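Local atomic coordinates of membrane-bound lytic murein transglycosylase A (Burkholderia pseudomallei, PDB entry 6QK4), a protein that probably cleaves the beta-1,4 linkage between N-acetylmuramic acid and N-acetylglucosamine in peptidoglycan, leaving a 1,6-anhydro end on the muramic acid. Residues A11-V16 / P298-V303; L102-Y107 / G315-Y320; L282-F287 / M341-P346; L288-P293 / M335-R340; R292-A297 / G329-R334. All blocks are in the same frame, centred on the assembly; numbering follows the deposited sequence.

Interaction 1 (A11-V16 / P298-V303)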
# COMPACT_ATOMS: atom_id res chain seq x y z
N ALA A 11 7.59 -5.56 -23.52
CA ALA A 11 7.39 -4.54 -22.47
C ALA A 11 6.49 -3.39 -22.96
O ALA A 11 6.42 -3.06 -24.15
CB ALA A 11 8.71 -3.97 -21.98
N GLY A 12 5.84 -2.74 -22.02
CA GLY A 12 4.78 -1.81 -22.38
C GLY A 12 5.21 -0.43 -22.87
O GLY A 12 6.38 -0.12 -23.12
N ALA A 13 4.19 0.42 -23.00
CA ALA A 13 4.36 1.78 -23.47
C ALA A 13 5.15 2.60 -22.47
O ALA A 13 4.82 2.60 -21.28
CB ALA A 13 2.99 2.44 -23.65
N ALA A 14 6.04 3.44 -22.99
CA ALA A 14 6.92 4.31 -22.21
C ALA A 14 6.50 5.77 -22.28
O ALA A 14 6.11 6.29 -23.32
CB ALA A 14 8.35 4.22 -22.74
N ILE A 15 6.64 6.47 -21.16
CA ILE A 15 6.26 7.88 -21.09
C ILE A 15 7.26 8.76 -21.84
O ILE A 15 8.48 8.60 -21.69
CB ILE A 15 6.19 8.31 -19.60
CG1 ILE A 15 5.04 7.58 -18.89
CG2 ILE A 15 6.07 9.89 -19.45
CD1 ILE A 15 5.25 7.49 -17.34
N VAL A 16 6.75 9.71 -22.61
CA VAL A 16 7.56 10.80 -23.16
C VAL A 16 7.44 11.97 -22.16
O VAL A 16 6.35 12.56 -22.10
CB VAL A 16 7.05 11.25 -24.53
CG1 VAL A 16 7.91 12.42 -24.99
CG2 VAL A 16 7.11 10.15 -25.55
N PRO A 298 8.13 -0.70 -17.81
CA PRO A 298 6.80 -0.07 -17.86
C PRO A 298 5.74 -0.82 -17.07
O PRO A 298 5.67 -2.05 -17.11
CB PRO A 298 6.42 -0.06 -19.33
CG PRO A 298 7.82 -0.09 -20.03
CD PRO A 298 8.73 -0.86 -19.15
N LEU A 299 4.87 -0.03 -16.43
CA LEU A 299 3.75 -0.53 -15.62
C LEU A 299 2.52 0.27 -16.07
O LEU A 299 2.43 1.47 -15.80
CB LEU A 299 4.03 -0.36 -14.13
CG LEU A 299 2.86 -0.79 -13.21
CD1 LEU A 299 2.54 -2.24 -13.45
CD2 LEU A 299 3.49 -0.64 -11.80
N ASN A 300 1.66 -0.37 -16.86
CA ASN A 300 0.46 0.27 -17.38
C ASN A 300 -0.75 -0.44 -16.78
O ASN A 300 -0.93 -1.64 -17.00
CB ASN A 300 0.42 0.15 -18.91
CG ASN A 300 1.42 1.11 -19.57
OD1 ASN A 300 1.15 2.30 -19.73
ND2 ASN A 300 2.57 0.58 -19.99
N ARG A 301 -1.56 0.27 -15.98
CA ARG A 301 -2.49 -0.48 -15.12
C ARG A 301 -3.79 0.31 -14.98
O ARG A 301 -3.73 1.50 -14.61
CB ARG A 301 -1.95 -0.67 -13.67
CG ARG A 301 -1.35 -2.03 -13.23
CD ARG A 301 -2.39 -3.00 -13.06
NE ARG A 301 -2.11 -4.27 -12.42
CZ ARG A 301 -1.91 -5.42 -13.05
NH1 ARG A 301 -1.75 -5.46 -14.37
NH2 ARG A 301 -1.82 -6.54 -12.34
N LEU A 302 -4.93 -0.32 -15.24
CA LEU A 302 -6.23 0.25 -14.88
C LEU A 302 -6.45 0.01 -13.40
O LEU A 302 -6.43 -1.14 -12.95
CB LEU A 302 -7.35 -0.38 -15.70
CG LEU A 302 -8.76 0.18 -15.38
CD1 LEU A 302 -8.94 1.68 -15.68
CD2 LEU A 302 -9.77 -0.65 -16.14
N VAL A 303 -6.63 1.09 -12.65
CA VAL A 303 -6.81 1.04 -11.21
C VAL A 303 -8.06 1.87 -10.86
O VAL A 303 -8.68 2.56 -11.70
CB VAL A 303 -5.57 1.58 -10.46
CG1 VAL A 303 -4.30 0.76 -10.89
CG2 VAL A 303 -5.30 3.06 -10.84
O HOH W 1 6.48 -3.78 -19.26

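Interaction 2 (L102-Y107 / G315-Y320)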
# COMPACT_ATOMS: atom_id res chain seq x y z
N LEU A 102 3.62 12.08 -9.75
CA LEU A 102 4.42 11.15 -8.98
C LEU A 102 3.56 9.98 -8.48
O LEU A 102 2.46 10.19 -7.96
CB LEU A 102 5.10 11.86 -7.81
CG LEU A 102 5.87 10.97 -6.86
CD1 LEU A 102 7.11 10.48 -7.57
CD2 LEU A 102 6.22 11.73 -5.59
N VAL A 103 4.07 8.77 -8.67
CA VAL A 103 3.43 7.53 -8.18
C VAL A 103 4.31 6.92 -7.09
O VAL A 103 5.44 6.47 -7.36
CB VAL A 103 3.25 6.49 -9.29
CG1 VAL A 103 2.42 5.26 -8.76
CG2 VAL A 103 2.48 7.16 -10.43
N THR A 104 3.79 6.86 -5.87
CA THR A 104 4.47 6.15 -4.80
C THR A 104 3.71 4.85 -4.52
O THR A 104 2.73 4.53 -5.20
CB THR A 104 4.60 7.05 -3.56
OG1 THR A 104 3.34 7.62 -3.21
CG2 THR A 104 5.59 8.20 -3.83
N GLY A 105 4.11 4.09 -3.49
CA GLY A 105 3.44 2.81 -3.23
C GLY A 105 3.20 2.55 -1.76
O GLY A 105 3.86 3.12 -0.89
N TYR A 106 2.16 1.74 -1.48
CA TYR A 106 1.92 1.32 -0.09
C TYR A 106 1.45 -0.13 -0.09
O TYR A 106 1.22 -0.75 -1.15
CB TYR A 106 0.91 2.22 0.62
CG TYR A 106 -0.55 2.23 0.18
CD1 TYR A 106 -0.94 2.65 -1.11
CD2 TYR A 106 -1.56 1.90 1.11
CE1 TYR A 106 -2.31 2.72 -1.41
CE2 TYR A 106 -2.89 2.01 0.82
CZ TYR A 106 -3.25 2.39 -0.47
OH TYR A 106 -4.60 2.49 -0.73
N TYR A 107 1.38 -0.70 1.12
CA TYR A 107 1.05 -2.11 1.28
C TYR A 107 0.42 -2.29 2.64
O TYR A 107 0.38 -1.35 3.46
CB TYR A 107 2.31 -3.01 1.15
CG TYR A 107 3.19 -3.01 2.37
CD1 TYR A 107 3.89 -1.89 2.75
CD2 TYR A 107 3.36 -4.18 3.11
CE1 TYR A 107 4.77 -1.92 3.85
CE2 TYR A 107 4.22 -4.23 4.21
CZ TYR A 107 4.90 -3.09 4.57
OH TYR A 107 5.77 -3.15 5.63
N GLY A 315 -2.35 16.88 -7.96
CA GLY A 315 -3.22 16.55 -9.08
C GLY A 315 -2.93 15.14 -9.56
O GLY A 315 -3.54 14.13 -9.16
N VAL A 316 -1.95 15.06 -10.45
CA VAL A 316 -1.53 13.75 -10.97
C VAL A 316 -0.65 13.19 -9.89
O VAL A 316 0.57 13.43 -9.87
CB VAL A 316 -0.79 13.87 -12.31
CG1 VAL A 316 -0.37 12.44 -12.85
CG2 VAL A 316 -1.70 14.61 -13.36
N ARG A 317 -1.25 12.45 -8.97
CA ARG A 317 -0.54 11.95 -7.80
C ARG A 317 -1.26 10.69 -7.34
O ARG A 317 -2.49 10.73 -7.13
CB ARG A 317 -0.60 13.01 -6.69
CG ARG A 317 0.18 12.59 -5.45
CD ARG A 317 1.73 12.60 -5.74
NE ARG A 317 2.42 12.28 -4.45
CZ ARG A 317 2.71 11.06 -4.00
NH1 ARG A 317 2.47 10.00 -4.72
NH2 ARG A 317 3.25 10.88 -2.78
N ALA A 318 -0.52 9.60 -7.10
CA ALA A 318 -1.19 8.41 -6.62
C ALA A 318 -0.28 7.63 -5.68
O ALA A 318 0.96 7.60 -5.86
CB ALA A 318 -1.63 7.54 -7.81
N ASP A 319 -0.91 6.92 -4.72
CA ASP A 319 -0.24 5.85 -3.96
C ASP A 319 -0.76 4.50 -4.48
O ASP A 319 -1.95 4.21 -4.37
CB ASP A 319 -0.53 5.99 -2.46
CG ASP A 319 0.70 5.83 -1.57
OD1 ASP A 319 1.85 5.66 -2.02
OD2 ASP A 319 0.53 5.84 -0.33
N TYR A 320 0.12 3.69 -5.06
CA TYR A 320 -0.28 2.42 -5.68
C TYR A 320 -0.33 1.32 -4.62
O TYR A 320 0.69 1.07 -3.95
CB TYR A 320 0.76 2.10 -6.76
CG TYR A 320 0.53 0.94 -7.66
CD1 TYR A 320 -0.37 1.05 -8.72
CD2 TYR A 320 1.18 -0.23 -7.49
CE1 TYR A 320 -0.58 -0.03 -9.58
CE2 TYR A 320 1.04 -1.30 -8.37
CZ TYR A 320 0.14 -1.19 -9.40
OH TYR A 320 -0.04 -2.27 -10.24

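Interaction 3 (L282-F287 / M341-P346)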
# COMPACT_ATOMS: atom_id res chain seq x y z
N LEU A 282 -13.20 9.79 -5.05
CA LEU A 282 -13.28 8.36 -4.79
C LEU A 282 -14.32 7.71 -5.71
O LEU A 282 -15.41 8.25 -5.98
CB LEU A 282 -13.61 8.10 -3.32
CG LEU A 282 -12.49 8.47 -2.36
CD1 LEU A 282 -13.03 8.41 -0.93
CD2 LEU A 282 -11.21 7.63 -2.52
N GLY A 283 -13.94 6.54 -6.24
CA GLY A 283 -14.74 5.81 -7.21
C GLY A 283 -14.27 5.99 -8.66
O GLY A 283 -14.71 5.23 -9.52
N THR A 284 -13.39 6.97 -8.93
CA THR A 284 -12.97 7.23 -10.32
C THR A 284 -12.05 6.10 -10.75
O THR A 284 -11.04 5.84 -10.08
CB THR A 284 -12.20 8.56 -10.44
OG1 THR A 284 -12.98 9.63 -9.86
CG2 THR A 284 -11.88 8.87 -11.91
N PRO A 285 -12.33 5.42 -11.86
CA PRO A 285 -11.30 4.54 -12.45
C PRO A 285 -10.25 5.39 -13.14
O PRO A 285 -10.56 6.43 -13.72
CB PRO A 285 -12.09 3.70 -13.49
CG PRO A 285 -13.59 4.07 -13.24
CD PRO A 285 -13.55 5.50 -12.69
N VAL A 286 -8.99 4.95 -13.09
CA VAL A 286 -7.85 5.72 -13.56
C VAL A 286 -6.97 4.76 -14.36
O VAL A 286 -6.61 3.69 -13.86
CB VAL A 286 -6.99 6.31 -12.42
CG1 VAL A 286 -5.80 7.16 -12.99
CG2 VAL A 286 -7.85 7.18 -11.50
N PHE A 287 -6.59 5.15 -15.60
CA PHE A 287 -5.58 4.36 -16.28
C PHE A 287 -4.24 4.99 -15.94
O PHE A 287 -4.05 6.20 -16.17
CB PHE A 287 -5.80 4.27 -17.80
CG PHE A 287 -4.92 3.18 -18.38
CD1 PHE A 287 -5.27 1.85 -18.19
CD2 PHE A 287 -3.68 3.47 -18.94
CE1 PHE A 287 -4.49 0.84 -18.62
CE2 PHE A 287 -2.82 2.41 -19.37
CZ PHE A 287 -3.22 1.09 -19.17
N MET A 341 -1.78 9.86 -16.09
CA MET A 341 -3.13 9.39 -15.75
C MET A 341 -4.15 9.78 -16.79
O MET A 341 -4.07 10.87 -17.37
CB MET A 341 -3.63 9.99 -14.40
CG MET A 341 -2.91 9.38 -13.27
SD MET A 341 -3.61 10.28 -11.80
CE MET A 341 -2.74 9.36 -10.54
N TRP A 342 -5.12 8.89 -17.00
CA TRP A 342 -6.40 9.20 -17.63
C TRP A 342 -7.51 8.82 -16.67
O TRP A 342 -7.53 7.69 -16.15
CB TRP A 342 -6.59 8.38 -18.93
CG TRP A 342 -5.55 8.73 -19.99
CD1 TRP A 342 -5.78 9.48 -21.12
CD2 TRP A 342 -4.13 8.41 -20.00
NE1 TRP A 342 -4.57 9.63 -21.84
CE2 TRP A 342 -3.56 9.03 -21.14
CE3 TRP A 342 -3.28 7.72 -19.10
CZ2 TRP A 342 -2.19 8.88 -21.48
CZ3 TRP A 342 -1.88 7.63 -19.42
CH2 TRP A 342 -1.37 8.20 -20.62
N LEU A 343 -8.46 9.74 -16.45
CA LEU A 343 -9.64 9.44 -15.63
C LEU A 343 -10.75 8.92 -16.52
O LEU A 343 -10.99 9.46 -17.61
CB LEU A 343 -10.11 10.70 -14.91
CG LEU A 343 -9.12 11.47 -14.04
CD1 LEU A 343 -9.85 12.38 -13.05
CD2 LEU A 343 -8.24 10.59 -13.22
N LEU A 344 -11.41 7.86 -16.11
CA LEU A 344 -12.54 7.34 -16.86
C LEU A 344 -13.84 7.91 -16.27
O LEU A 344 -14.01 7.94 -15.06
CB LEU A 344 -12.63 5.82 -16.78
CG LEU A 344 -11.63 4.99 -17.60
CD1 LEU A 344 -10.25 5.24 -17.21
CD2 LEU A 344 -11.96 3.57 -17.39
N PHE A 345 -14.78 8.29 -17.15
CA PHE A 345 -16.10 8.72 -16.68
C PHE A 345 -17.13 7.89 -17.41
O PHE A 345 -16.98 7.68 -18.62
CB PHE A 345 -16.34 10.21 -16.94
CG PHE A 345 -15.54 11.07 -16.03
CD1 PHE A 345 -16.00 11.36 -14.76
CD2 PHE A 345 -14.28 11.53 -16.43
CE1 PHE A 345 -15.23 12.12 -13.87
CE2 PHE A 345 -13.50 12.27 -15.58
CZ PHE A 345 -13.95 12.58 -14.28
N PRO A 346 -18.20 7.45 -16.76
CA PRO A 346 -19.17 6.59 -17.47
C PRO A 346 -19.95 7.35 -18.53
O PRO A 346 -20.33 8.50 -18.32
CB PRO A 346 -20.10 6.10 -16.37
CG PRO A 346 -19.84 6.93 -15.22
CD PRO A 346 -18.42 7.43 -15.31

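Interaction 4 (L288-P293 / M335-R340)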
# COMPACT_ATOMS: atom_id res chain seq x y z
N LEU A 288 -3.36 4.20 -15.32
CA LEU A 288 -2.09 4.67 -14.79
C LEU A 288 -0.96 4.14 -15.67
O LEU A 288 -0.84 2.95 -15.87
CB LEU A 288 -1.95 4.17 -13.32
CG LEU A 288 -0.76 4.71 -12.54
CD1 LEU A 288 -0.76 6.24 -12.46
CD2 LEU A 288 -0.76 4.09 -11.10
N GLN A 289 -0.11 5.05 -16.15
CA GLN A 289 1.09 4.69 -16.89
C GLN A 289 2.28 5.12 -16.05
O GLN A 289 2.40 6.30 -15.73
CB GLN A 289 1.08 5.41 -18.23
CG GLN A 289 2.41 5.11 -19.04
CD GLN A 289 2.36 5.81 -20.39
OE1 GLN A 289 1.62 6.79 -20.58
NE2 GLN A 289 3.13 5.30 -21.34
N THR A 290 3.13 4.16 -15.67
CA THR A 290 4.25 4.45 -14.77
C THR A 290 5.34 3.36 -15.01
O THR A 290 5.39 2.77 -16.09
CB THR A 290 3.74 4.62 -13.32
OG1 THR A 290 4.85 5.00 -12.51
CG2 THR A 290 3.19 3.30 -12.71
N THR A 291 6.20 3.10 -14.03
CA THR A 291 7.19 2.03 -14.14
C THR A 291 7.26 1.25 -12.84
O THR A 291 6.83 1.72 -11.79
CB THR A 291 8.61 2.57 -14.49
OG1 THR A 291 8.94 3.63 -13.58
CG2 THR A 291 8.65 3.13 -15.91
N ARG A 292 7.88 0.05 -12.92
CA ARG A 292 8.03 -0.79 -11.72
C ARG A 292 9.24 -0.35 -10.91
O ARG A 292 10.28 -0.08 -11.48
CB ARG A 292 8.24 -2.24 -12.12
CG ARG A 292 7.14 -2.85 -12.90
CD ARG A 292 7.22 -4.37 -12.76
NE ARG A 292 5.95 -4.89 -13.23
CZ ARG A 292 4.99 -5.32 -12.44
NH1 ARG A 292 5.18 -5.36 -11.13
NH2 ARG A 292 3.86 -5.77 -12.98
N PRO A 293 9.15 -0.40 -9.60
CA PRO A 293 10.20 0.19 -8.76
C PRO A 293 11.59 -0.44 -8.87
O PRO A 293 12.59 0.29 -8.77
CB PRO A 293 9.64 0.03 -7.33
CG PRO A 293 8.42 -0.86 -7.44
CD PRO A 293 7.91 -0.74 -8.86
N MET A 335 8.98 2.54 -4.41
CA MET A 335 8.23 3.12 -5.53
C MET A 335 8.23 4.64 -5.41
O MET A 335 7.69 5.21 -4.45
CB MET A 335 6.78 2.57 -5.61
CG MET A 335 6.27 2.51 -7.21
SD MET A 335 4.61 2.27 -7.03
CE MET A 335 4.41 2.37 -8.88
N LYS A 336 8.78 5.31 -6.43
CA LYS A 336 8.80 6.77 -6.47
C LYS A 336 9.04 7.13 -7.92
O LYS A 336 10.19 7.39 -8.34
CB LYS A 336 9.89 7.33 -5.54
CG LYS A 336 9.75 8.84 -5.31
CD LYS A 336 10.79 9.46 -4.33
CE LYS A 336 10.79 10.99 -4.58
NZ LYS A 336 11.22 11.76 -3.39
N GLN A 337 7.99 6.99 -8.73
CA GLN A 337 8.09 6.88 -10.18
C GLN A 337 7.30 7.98 -10.85
O GLN A 337 6.19 8.32 -10.43
CB GLN A 337 7.54 5.50 -10.71
CG GLN A 337 7.87 4.29 -9.85
CD GLN A 337 9.39 4.04 -9.75
OE1 GLN A 337 10.00 4.03 -8.64
NE2 GLN A 337 10.03 3.88 -10.92
N ASN A 338 7.86 8.48 -11.98
CA ASN A 338 7.04 9.37 -12.80
C ASN A 338 5.86 8.59 -13.37
O ASN A 338 5.95 7.39 -13.66
CB ASN A 338 7.83 9.91 -13.98
CG ASN A 338 7.07 10.98 -14.74
OD1 ASN A 338 6.49 11.91 -14.13
ND2 ASN A 338 7.06 10.84 -16.11
N GLY A 339 4.73 9.32 -13.53
CA GLY A 339 3.50 8.72 -14.02
C GLY A 339 2.61 9.65 -14.82
O GLY A 339 2.73 10.88 -14.77
N ARG A 340 1.69 9.02 -15.56
CA ARG A 340 0.64 9.69 -16.34
C ARG A 340 -0.73 9.06 -16.04
O ARG A 340 -0.84 7.84 -15.79
CB ARG A 340 0.89 9.56 -17.84
CG ARG A 340 2.13 10.31 -18.30
CD ARG A 340 1.95 11.83 -18.17
NE ARG A 340 3.19 12.54 -18.58
CZ ARG A 340 3.53 12.87 -19.85
NH1 ARG A 340 2.76 12.51 -20.90
NH2 ARG A 340 4.72 13.50 -20.04
O HOH W 2 8.16 6.13 -14.43

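Interaction 5 (R292-A297 / G329-R334)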
# COMPACT_ATOMS: atom_id res chain seq x y z
N ARG A 292 7.88 0.05 -12.92
CA ARG A 292 8.03 -0.79 -11.72
C ARG A 292 9.24 -0.35 -10.91
O ARG A 292 10.28 -0.08 -11.48
CB ARG A 292 8.24 -2.24 -12.12
CG ARG A 292 7.14 -2.85 -12.90
CD ARG A 292 7.22 -4.37 -12.76
NE ARG A 292 5.95 -4.89 -13.23
CZ ARG A 292 4.99 -5.32 -12.44
NH1 ARG A 292 5.18 -5.36 -11.13
NH2 ARG A 292 3.86 -5.77 -12.98
N PRO A 293 9.15 -0.40 -9.60
CA PRO A 293 10.20 0.19 -8.76
C PRO A 293 11.59 -0.44 -8.87
O PRO A 293 12.59 0.29 -8.77
CB PRO A 293 9.64 0.03 -7.33
CG PRO A 293 8.42 -0.86 -7.44
CD PRO A 293 7.91 -0.74 -8.86
N MET A 294 11.70 -1.75 -9.00
CA MET A 294 13.08 -2.28 -8.92
C MET A 294 13.69 -2.52 -10.28
O MET A 294 14.89 -2.31 -10.48
CB MET A 294 13.13 -3.59 -8.10
CG MET A 294 12.28 -3.55 -6.83
SD MET A 294 13.22 -2.84 -5.48
CE MET A 294 13.25 -4.17 -4.28
N THR A 295 12.86 -2.90 -11.24
CA THR A 295 13.37 -3.16 -12.58
C THR A 295 13.23 -1.99 -13.51
O THR A 295 13.78 -2.02 -14.62
CB THR A 295 12.61 -4.30 -13.22
OG1 THR A 295 11.24 -3.88 -13.36
CG2 THR A 295 12.68 -5.55 -12.31
N ASN A 296 12.41 -0.98 -13.15
CA ASN A 296 12.15 0.18 -13.99
C ASN A 296 11.41 -0.18 -15.28
O ASN A 296 11.34 0.63 -16.20
CB ASN A 296 13.44 0.95 -14.31
CG ASN A 296 13.16 2.42 -14.65
OD1 ASN A 296 12.39 3.10 -13.96
ND2 ASN A 296 13.80 2.91 -15.71
N ALA A 297 10.80 -1.35 -15.38
CA ALA A 297 10.06 -1.66 -16.60
C ALA A 297 8.70 -0.92 -16.63
O ALA A 297 8.16 -0.56 -15.58
CB ALA A 297 9.81 -3.16 -16.67
N GLY A 329 5.45 -5.04 0.32
CA GLY A 329 6.08 -3.91 1.00
C GLY A 329 7.43 -3.49 0.43
O GLY A 329 7.81 -2.31 0.51
N ASP A 330 8.22 -4.44 -0.07
CA ASP A 330 9.50 -4.05 -0.63
C ASP A 330 9.28 -3.30 -1.94
O ASP A 330 10.03 -2.38 -2.26
CB ASP A 330 10.40 -5.28 -0.84
CG ASP A 330 11.17 -5.65 0.45
OD1 ASP A 330 11.37 -4.74 1.31
OD2 ASP A 330 11.57 -6.82 0.60
N GLN A 331 8.25 -3.70 -2.69
CA GLN A 331 7.93 -2.94 -3.90
C GLN A 331 7.44 -1.57 -3.51
O GLN A 331 7.89 -0.57 -4.06
CB GLN A 331 6.87 -3.63 -4.76
CG GLN A 331 7.22 -4.93 -5.38
CD GLN A 331 8.37 -4.83 -6.36
OE1 GLN A 331 9.46 -5.34 -6.10
NE2 GLN A 331 8.14 -4.17 -7.47
N ALA A 332 6.54 -1.51 -2.52
CA ALA A 332 6.00 -0.23 -2.08
C ALA A 332 7.12 0.69 -1.60
O ALA A 332 7.11 1.90 -1.90
CB ALA A 332 4.94 -0.48 -0.97
N GLY A 333 8.08 0.15 -0.85
CA GLY A 333 9.15 0.97 -0.28
C GLY A 333 10.03 1.66 -1.30
O GLY A 333 10.56 2.74 -1.04
N ARG A 334 10.18 1.06 -2.46
CA ARG A 334 11.06 1.61 -3.46
C ARG A 334 10.30 2.42 -4.50
O ARG A 334 10.93 2.93 -5.42
CB ARG A 334 11.81 0.47 -4.16
CG ARG A 334 12.63 -0.42 -3.22
CD ARG A 334 13.69 0.37 -2.44
NE ARG A 334 13.46 0.31 -0.99
CZ ARG A 334 13.70 1.32 -0.13
NH1 ARG A 334 14.18 2.48 -0.56
NH2 ARG A 334 13.45 1.16 1.17
O HOH W 3 9.81 -3.98 -9.55

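Interaction 1 (A11-V16 / P298-V303)
Gly-12 and Ala-13, in the irregular N-terminal tail, lie across Pro-298 and Asn-300 at the beginning of strand 298-307, part of the 3D domain, whose family relatives form double-psi beta-barrels. The tight part is made by these four residues. Pro-298 sets its CG 3.4 Å from Gly-12 O and its CB 3.7 Å from Ala-13 O, resting its ring against the tail backbone. Two residues on, Asn-300 sends ND2 to Ala-13 O over 3.3 Å in an almost straight bond (173° at the hydrogen). The donor arrives in the carbonyl plane on a lone pair, and the oxygen in turn lies in the plane of the amide. With CG beside the backbone N (chi1 -74°), the amide is carried up to the tail. Gln-289 of strand 285-291 donates to the same oxygen, which is thus held by two side-chain amides. Toward Ala-11 the contact slackens: this residue is exposed, and its CB merely brushes Pro-298 CD at 4.2 Å. Here the link between the backbones is a water, which accepts from Gly-12 N at 3.0 Å and donates to Pro-298 O at 2.9 Å.

Interaction 2 (L102-Y107 / G315-Y320)
Thr-104 and Arg-317 meet on one face of a parallel strand pair, 101-114 beside 317-324, which ties sequence of the MltA insert family to the 3D domain, probably a double-psi beta-barrel. The short segments run 28° apart, and Tyr-320 N binds Thr-104 O at 2.7 Å within a ladder that also joins Ala-318 to Leu-102 and Thr-104, and Tyr-106 to Tyr-320. Arg-317 leaves the sheet with its CB on the face of Leu-102, Thr-104 and Asp-319. Past CG the chain bends (chi2 70°), bringing CD 3.4 Å from Leu-102 O and carrying the guanidinium across to the neighbouring strand, toward Thr-104. NE and CZ pack against Leu-102, whose CD2 sits over the centre of one guanidinium face, 3.9 Å from CZ. At the tip, NH1 and NH2 both grip Thr-104 OG1 end-on and in plane, at 2.9 Å and 3.3 Å. NH1 also donates to Leu-102 O at 3.2 Å, coming from above the carbonyl plane, so this oxygen serves it as well as Ala-318 N. Thr-104 OG1 in turn donates a hydrogen bond to Asp-319 OD1, 2.7 Å away and met 52° out of the carboxylate plane. The hydroxyl thereby relays between arginine and aspartate, probably easing their charges. Farther along, Tyr-106 directs its OH to Asp-307, while Asp-319 O lies 3.3 Å from Tyr-106 CE1, at the ring edge and near the ring plane.

Interaction 3 (L282-F287 / M341-P346)
An antiparallel strand pair of the 3D domain, likely part of its double-psi beta-barrel, joins Val-286 and Phe-287 to Leu-343 and Trp-342. Phe-287 and Trp-342 form a hydrogen-bonded pair: Phe-287 N reaches Trp-342 O at 2.8 Å, and Trp-342 N returns to Phe-287 O at 3.0 Å. Val-286 and Leu-343 are the non-hydrogen-bonded pair beside it, and one residue further along, Leu-344 N donates to Pro-285 O at 2.9 Å. Val-286 splits its two methyls between neighbours. CG1, anti to the backbone N (chi1 -178°), meets Met-341 CG at 3.7 Å, whereas CG2 runs alongside Leu-343 and touches its CD2 at 3.8 Å. Thr-284 turns its methyl, not its hydroxyl, to the other strand: CG2 packs on Leu-343 CB at 3.9 Å while OG1 bonds to Pro-281 O. Leu-344 leans onto the other strand, its CD2 3.9 Å from Pro-285 CB. All the touching residues are buried. Strand 87-92 continues the pairing beyond 341-346 through Phe-90 and Phe-92, and Val-303 does so beyond Val-286. Across the hydrogen-bonded pair the indole keeps its edge to the backbone, placing Trp-342 CE3 3.4 Å from Phe-287 O, which lies in the plane of the ring.

Interaction 4 (L288-P293 / M335-R340)
Gln-289 and Arg-340 are joined by two backbone bonds, Gln-289 N to Arg-340 O at 2.9 Å and Arg-340 N to Gln-289 O at 2.8 Å. Beyond this antiparallel pair the strands diverge, and Thr-291 N stands 4.3 Å from Asn-338 O, too far to continue the ladder. Side-chain bonds take over. Thr-290, with OG1 anti to its N (chi1 -176°), donates a hydrogen bond from OG1 to Asn-338 O at 2.9 Å, from above the carbonyl plane. A water donates to that same oxygen and also bonds Thr-291 OG1. Gln-337 crosses Thr-291 at about a right angle; its NE2 reaches Thr-291 OG1 at 2.9 Å, with the oxygen in the amide plane, while OE1 accepts from Lys-336 N at 2.8 Å. Both ends of the amide are therefore held, fixing its rotation. Thr-291 O, by contrast, is buried without a polar partner in the model. Apolar contacts draw the segments together again beyond the gap: Met-335 lays CG 4.0 Å from Pro-293 CD and extends its CE to Thr-290 CG2, tip to tip at 4.1 Å. At the other end the Arg-340 guanidinium forms a salt bridge with Asp-100. Such splaying, bridged by side chains and water, marks the end of this antiparallel ladder in the probable double-psi barrel.

Interaction 5 (R292-A297 / G329-R334)
The loop of the beta hairpin between strands 285-291 and 298-307 packs against the last turns of helix 326-334, setting Pro-293 and Met-294 on Gln-331 and Arg-334. Pro-293 packs its ring on Gln-331 and Arg-334: CG lies 3.3 Å from Gln-331 NE2 and 3.4 Å from Gln-331 O, and CB is 3.9 Å from Arg-334 CB. Gln-331 crosses the proline at about a right angle, its chain bent at chi2 (-63°) so that the amide folds over the loop. Its two ends meet different neighbours. OE1 touches Met-294 CG at 3.4 Å, and NE2 donates to a water at 2.7 Å. That water also accepts from Met-294 N, 3.0 Å away, making the polar link between loop and helix, since the segments share no direct hydrogen bond. Met-294 bends at chi2 (-86°), which carries SD to 3.4 Å from Arg-334 CG. The sulfur thus lies on the aliphatic part of the arginine, whose guanidinium extends off from the loop. Both residues are exposed, on the solvent side of the contact. Trp-322 of strand 317-324 also touches Pro-293 and Gln-331, and Asp-330 binds Met-215 N and Gln-216 N with its carboxylate. The loop braces itself: Arg-292 N bonds Ala-297 O, Asn-296 N bonds Arg-292 O, and Thr-295 OG1 accepts from Ala-297 N at 3.3 Å, the bond that defines an ST turn within this hairpin loop.

How the interactions relate
Interactions 3 and 4 use the same two strands, 285-291 and 336-346: interaction 3 is the buried, regular, apolar end, and interaction 4 the partly buried end where hydroxyls, an amide and water replace the ladder. Interaction 2, also partly buried, differs in being parallel and charged; Val-103 bonds to Gln-337, so strand 101-114 runs beside strand 336-346 and interaction 2 adjoins interaction 4. Met-341 of interaction 3 packs on Ala-318. Interactions 1 and 5 are surface contacts flanking the hairpin of 285-291 and 298-307, one a tail at the second strand, the other a helix at the turn; each has a bridging water. Interaction 5 shares Arg-292 and Pro-293 with interaction 4.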